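LYND (PDB 4V1T) probably acts as an ATP-dependent YcaO cyclodehydratase that converts cysteines of a precursor peptide into thiazolines during cyanobactin biosynthesis. Local coordinates at residues C512-P517 and N530-G535; D719-R722 and L727-V730. All blocks are in the same frame, centred on the assembly; numbering follows the deposited sequence.

Contact 1: C512-P517 and N530-G535; sequences CYYHYP and NGNAAG. With ADP (adenosine-5'-diphosphate), chain L.
Tyr514 and Asn532 reach for each other from opposite directions, and their side-chain ends make the whole contact. The phenol OH stands 3.4 Å from Asn532 ND2, but the angle is too poor for a hydrogen bond, so this is a polar touch. The ring and the amide lie nearly parallel, their planes 20° apart, with ND2 oblique to the ring and 3.8 Å from Tyr514 CZ. Asn532 OD1 accepts a hydrogen bond from Lys731. Glu426, on helix 413-429, also packs against this asparagine.

On the solvent side of the 512-517 segment His515 and Pro517 are exposed, while Tyr516 between them turns back to Glu492 and Phe432. The 530-535 segment, by contrast, is buried throughout and runs straight into the nucleotide. There Ala534 holds the ribose through backbone hydrogen bonds: its N donates to ADP O3' at 3.0 Å and more weakly to O2', while ADP O2' donates to Ala534 O over a short 2.5 Å. Asn532, its side chain about 6 Å from a magnesium ion, lies on the same strand. This is the edge of the nucleotide and magnesium site of a YcaO domain, with strand 532-535 lining the ribose.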
# COMPACT_ATOMS: atom_id res chain seq x y z
N CYS B 512 -21.80 28.23 -7.50
CA CYS B 512 -21.29 27.61 -6.28
C CYS B 512 -20.97 26.13 -6.42
O CYS B 512 -20.21 25.59 -5.63
CB CYS B 512 -22.30 27.81 -5.15
SG CYS B 512 -22.61 29.54 -4.73
N TYR B 513 -21.54 25.47 -7.42
CA TYR B 513 -21.35 24.03 -7.61
C TYR B 513 -21.19 23.68 -9.08
O TYR B 513 -21.66 24.41 -9.96
CB TYR B 513 -22.53 23.27 -7.03
CG TYR B 513 -22.79 23.60 -5.58
CD1 TYR B 513 -22.06 22.99 -4.56
CD2 TYR B 513 -23.77 24.54 -5.23
CE1 TYR B 513 -22.29 23.30 -3.23
CE2 TYR B 513 -24.01 24.84 -3.90
CZ TYR B 513 -23.27 24.22 -2.91
OH TYR B 513 -23.49 24.52 -1.60
N TYR B 514 -20.51 22.57 -9.34
CA TYR B 514 -20.34 22.07 -10.70
C TYR B 514 -21.65 21.51 -11.25
O TYR B 514 -22.44 20.91 -10.51
CB TYR B 514 -19.28 20.95 -10.76
CG TYR B 514 -17.89 21.37 -10.35
CD1 TYR B 514 -17.30 22.50 -10.88
CD2 TYR B 514 -17.15 20.61 -9.44
CE1 TYR B 514 -16.03 22.88 -10.52
CE2 TYR B 514 -15.88 20.99 -9.07
CZ TYR B 514 -15.32 22.12 -9.62
OH TYR B 514 -14.05 22.48 -9.26
N HIS B 515 -21.84 21.69 -12.55
CA HIS B 515 -22.92 21.06 -13.28
C HIS B 515 -24.29 21.33 -12.67
O HIS B 515 -25.10 20.42 -12.56
CB HIS B 515 -22.68 19.54 -13.39
CG HIS B 515 -21.39 19.19 -14.05
ND1 HIS B 515 -20.27 18.81 -13.33
CD2 HIS B 515 -21.02 19.18 -15.35
CE1 HIS B 515 -19.28 18.57 -14.17
NE2 HIS B 515 -19.70 18.79 -15.40
N TYR B 516 -24.54 22.58 -12.28
CA TYR B 516 -25.88 22.99 -11.89
C TYR B 516 -26.68 23.19 -13.15
O TYR B 516 -26.28 23.95 -14.01
CB TYR B 516 -25.84 24.29 -11.08
CG TYR B 516 -27.21 24.81 -10.73
CD1 TYR B 516 -27.88 24.35 -9.61
CD2 TYR B 516 -27.83 25.76 -11.52
CE1 TYR B 516 -29.14 24.81 -9.29
CE2 TYR B 516 -29.09 26.24 -11.21
CZ TYR B 516 -29.73 25.76 -10.09
OH TYR B 516 -30.98 26.21 -9.76
N PRO B 517 -27.84 22.52 -13.27
CA PRO B 517 -28.58 22.66 -14.53
C PRO B 517 -29.35 23.98 -14.63
O PRO B 517 -30.11 24.33 -13.72
CB PRO B 517 -29.56 21.48 -14.50
CG PRO B 517 -29.48 20.89 -13.11
CD PRO B 517 -28.63 21.80 -12.27
N ASN B 530 -12.09 27.57 -9.63
CA ASN B 530 -11.23 28.58 -9.01
C ASN B 530 -11.66 28.93 -7.58
O ASN B 530 -12.78 29.36 -7.33
CB ASN B 530 -11.21 29.86 -9.86
CG ASN B 530 -10.13 30.82 -9.41
OD1 ASN B 530 -9.24 30.44 -8.64
ND2 ASN B 530 -10.20 32.06 -9.88
N GLY B 531 -10.74 28.74 -6.64
CA GLY B 531 -11.01 28.97 -5.24
C GLY B 531 -11.44 27.70 -4.52
O GLY B 531 -11.56 27.69 -3.30
N ASN B 532 -11.71 26.65 -5.29
CA ASN B 532 -12.08 25.38 -4.71
C ASN B 532 -10.86 24.72 -4.09
O ASN B 532 -9.79 24.67 -4.71
CB ASN B 532 -12.68 24.44 -5.75
CG ASN B 532 -13.99 24.95 -6.31
OD1 ASN B 532 -14.11 26.13 -6.67
ND2 ASN B 532 -14.97 24.07 -6.40
N ALA B 533 -11.02 24.21 -2.88
CA ALA B 533 -9.92 23.52 -2.21
C ALA B 533 -10.43 22.56 -1.14
O ALA B 533 -11.54 22.71 -0.62
CB ALA B 533 -8.96 24.54 -1.60
N ALA B 534 -9.59 21.58 -0.83
CA ALA B 534 -9.86 20.63 0.23
C ALA B 534 -8.83 20.76 1.33
O ALA B 534 -7.77 21.34 1.12
CB ALA B 534 -9.88 19.21 -0.31
N GLY B 535 -9.13 20.21 2.50
CA GLY B 535 -8.21 20.26 3.63
C GLY B 535 -8.69 19.40 4.77
O GLY B 535 -9.85 19.00 4.81
PB ADP L . -3.64 22.64 -6.98
O1B ADP L . -4.84 23.51 -6.68
O2B ADP L . -2.51 23.38 -7.64
O3B ADP L . -4.02 21.35 -7.64
PA ADP L . -2.42 20.91 -4.98
O1A ADP L . -1.32 21.25 -4.01
O2A ADP L . -2.11 20.00 -6.15
O3A ADP L . -3.09 22.30 -5.49
O5' ADP L . -3.63 20.28 -4.15
C5' ADP L . -4.72 19.65 -4.80
C4' ADP L . -5.88 19.59 -3.82
O4' ADP L . -5.59 18.68 -2.76
C3' ADP L . -6.12 20.94 -3.16
O3' ADP L . -7.52 21.10 -2.98
C2' ADP L . -5.46 20.85 -1.80
O2' ADP L . -6.17 21.59 -0.80
C1' ADP L . -5.51 19.37 -1.51
N9 ADP L . -4.33 18.93 -0.73
C8 ADP L . -3.04 18.95 -1.14
N7 ADP L . -2.23 18.47 -0.17
C5 ADP L . -3.00 18.13 0.87
C6 ADP L . -2.77 17.57 2.22
N6 ADP L . -1.51 17.27 2.61
N1 ADP L . -3.85 17.38 3.02
C2 ADP L . -5.09 17.68 2.62
N3 ADP L . -5.37 18.20 1.40
C4 ADP L . -4.39 18.45 0.51

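Contact 2: D719-R722 and L727-V730; sequences DQTR and LNVV
Thr721 OG1 meets the backbone of strand 728-733 directly, accepting a hydrogen bond from Val729 N at 3.1 Å with an N-H...O angle of 155°. The same hydroxyl spends its proton on Asp719 OD1, 2.5 Å away, at the syn lone pair of the carboxylate. With OG1 beside the backbone N (chi1 -58°), the hydroxyl sits between these two partners and is used as both donor and acceptor.

Asp719 OD1 takes a second donor, Thr721 N at 3.0 Å, which comes from above the carboxylate plane; this closes an Asx turn just where strand 716-719 ends. OD1 also lies 3.2 Å from Val729 O, acceptor against acceptor, but each oxygen has donors of its own. For Val729 O the donor is Gln720 N at 2.7 Å, although the bond is bent, with an angle of 136° at the hydrogen. Asp719 and Val730 form an antiparallel non-hydrogen-bonded pair, their CA atoms 4.6 Å apart.

Gln720 crosses Val729 obliquely, bringing OE1 to 3.6 Å from Val729 CG1, and NE2 makes a weak hydrogen bond to Cys512 O. At the wider end, a water bridges the chains by accepting from Arg722 N and donating to Leu727 O. The Arg722 guanidinium turns elsewhere, into a salt bridge with Glu436.

Past the Asp719-Val730 pair the 719-722 chain leaves the sheet, and a side-chain hydroxyl and a water bind backbone atoms of 727-730 there. Both polar backbone atoms of Val729 are satisfied within this buried contact. The two donors on Asp719 OD1 would be expected to stabilise its negative charge.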
# COMPACT_ATOMS: atom_id res chain seq x y z
N ASP B 719 -19.21 26.09 2.09
CA ASP B 719 -18.77 24.79 2.54
C ASP B 719 -19.42 23.70 1.70
O ASP B 719 -20.63 23.49 1.77
CB ASP B 719 -19.08 24.61 4.03
CG ASP B 719 -18.56 23.28 4.58
OD1 ASP B 719 -17.64 22.69 3.96
OD2 ASP B 719 -19.07 22.82 5.62
N GLN B 720 -18.61 23.00 0.92
CA GLN B 720 -19.08 21.91 0.08
C GLN B 720 -18.84 20.54 0.73
O GLN B 720 -19.03 19.51 0.08
CB GLN B 720 -18.37 21.95 -1.27
CG GLN B 720 -18.59 23.24 -2.06
CD GLN B 720 -17.81 23.25 -3.36
OE1 GLN B 720 -16.70 22.74 -3.44
NE2 GLN B 720 -18.40 23.86 -4.39
N THR B 721 -18.43 20.53 1.99
CA THR B 721 -18.10 19.29 2.68
C THR B 721 -19.30 18.34 2.72
O THR B 721 -20.39 18.71 3.18
CB THR B 721 -17.65 19.57 4.12
OG1 THR B 721 -16.52 20.45 4.11
CG2 THR B 721 -17.27 18.27 4.84
N ARG B 722 -19.10 17.12 2.23
CA ARG B 722 -20.14 16.10 2.26
C ARG B 722 -19.87 15.19 3.46
O ARG B 722 -18.76 14.69 3.61
CB ARG B 722 -20.14 15.30 0.96
CG ARG B 722 -20.08 16.16 -0.30
CD ARG B 722 -21.40 16.85 -0.59
NE ARG B 722 -21.29 17.84 -1.66
CZ ARG B 722 -22.32 18.38 -2.31
NH1 ARG B 722 -23.57 18.02 -2.00
NH2 ARG B 722 -22.11 19.26 -3.26
N LEU B 727 -13.63 14.61 4.53
CA LEU B 727 -12.64 15.62 4.13
C LEU B 727 -13.32 16.93 3.79
O LEU B 727 -14.26 16.98 2.99
CB LEU B 727 -11.84 15.13 2.92
CG LEU B 727 -10.68 16.02 2.48
CD1 LEU B 727 -9.56 16.00 3.51
CD2 LEU B 727 -10.17 15.60 1.11
N ASN B 728 -12.85 18.01 4.41
CA ASN B 728 -13.43 19.32 4.19
C ASN B 728 -13.14 19.84 2.80
O ASN B 728 -12.00 19.78 2.34
CB ASN B 728 -12.93 20.31 5.23
CG ASN B 728 -13.38 19.95 6.63
OD1 ASN B 728 -12.56 19.59 7.48
ND2 ASN B 728 -14.67 20.05 6.89
N VAL B 729 -14.17 20.33 2.13
CA VAL B 729 -14.03 20.96 0.82
C VAL B 729 -14.81 22.26 0.81
O VAL B 729 -15.97 22.30 1.24
CB VAL B 729 -14.53 20.04 -0.31
CG1 VAL B 729 -14.32 20.71 -1.67
CG2 VAL B 729 -13.80 18.71 -0.27
N VAL B 730 -14.18 23.32 0.30
CA VAL B 730 -14.83 24.63 0.20
C VAL B 730 -14.60 25.27 -1.16
O VAL B 730 -13.70 24.87 -1.90
CB VAL B 730 -14.31 25.61 1.25
CG1 VAL B 730 -14.58 25.10 2.66
CG2 VAL B 730 -12.83 25.86 1.05
O HOH W 1 -16.37 16.54 1.18

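Contact 1 closes before contact 2 opens along the chain, yet their centres lie only 10 Å apart, both within the YcaO domain. They share one antiparallel sheet: strand 532-535 of contact 1 runs beside strand 728-733 of contact 2, which in turn pairs with strand 716-719. Probable backbone hydrogen bonds join Ala533 O to Val730 N and Gly535 N to Asn728 O, each at 2.9 Å. Helices 413-429 and 538-561 both touch side chains of the two contacts. Strand 728-733 thus lies next to the strand that holds the ADP ribose, and Leu727 itself comes within about 5 Å of the nucleotide, measured from its side chain.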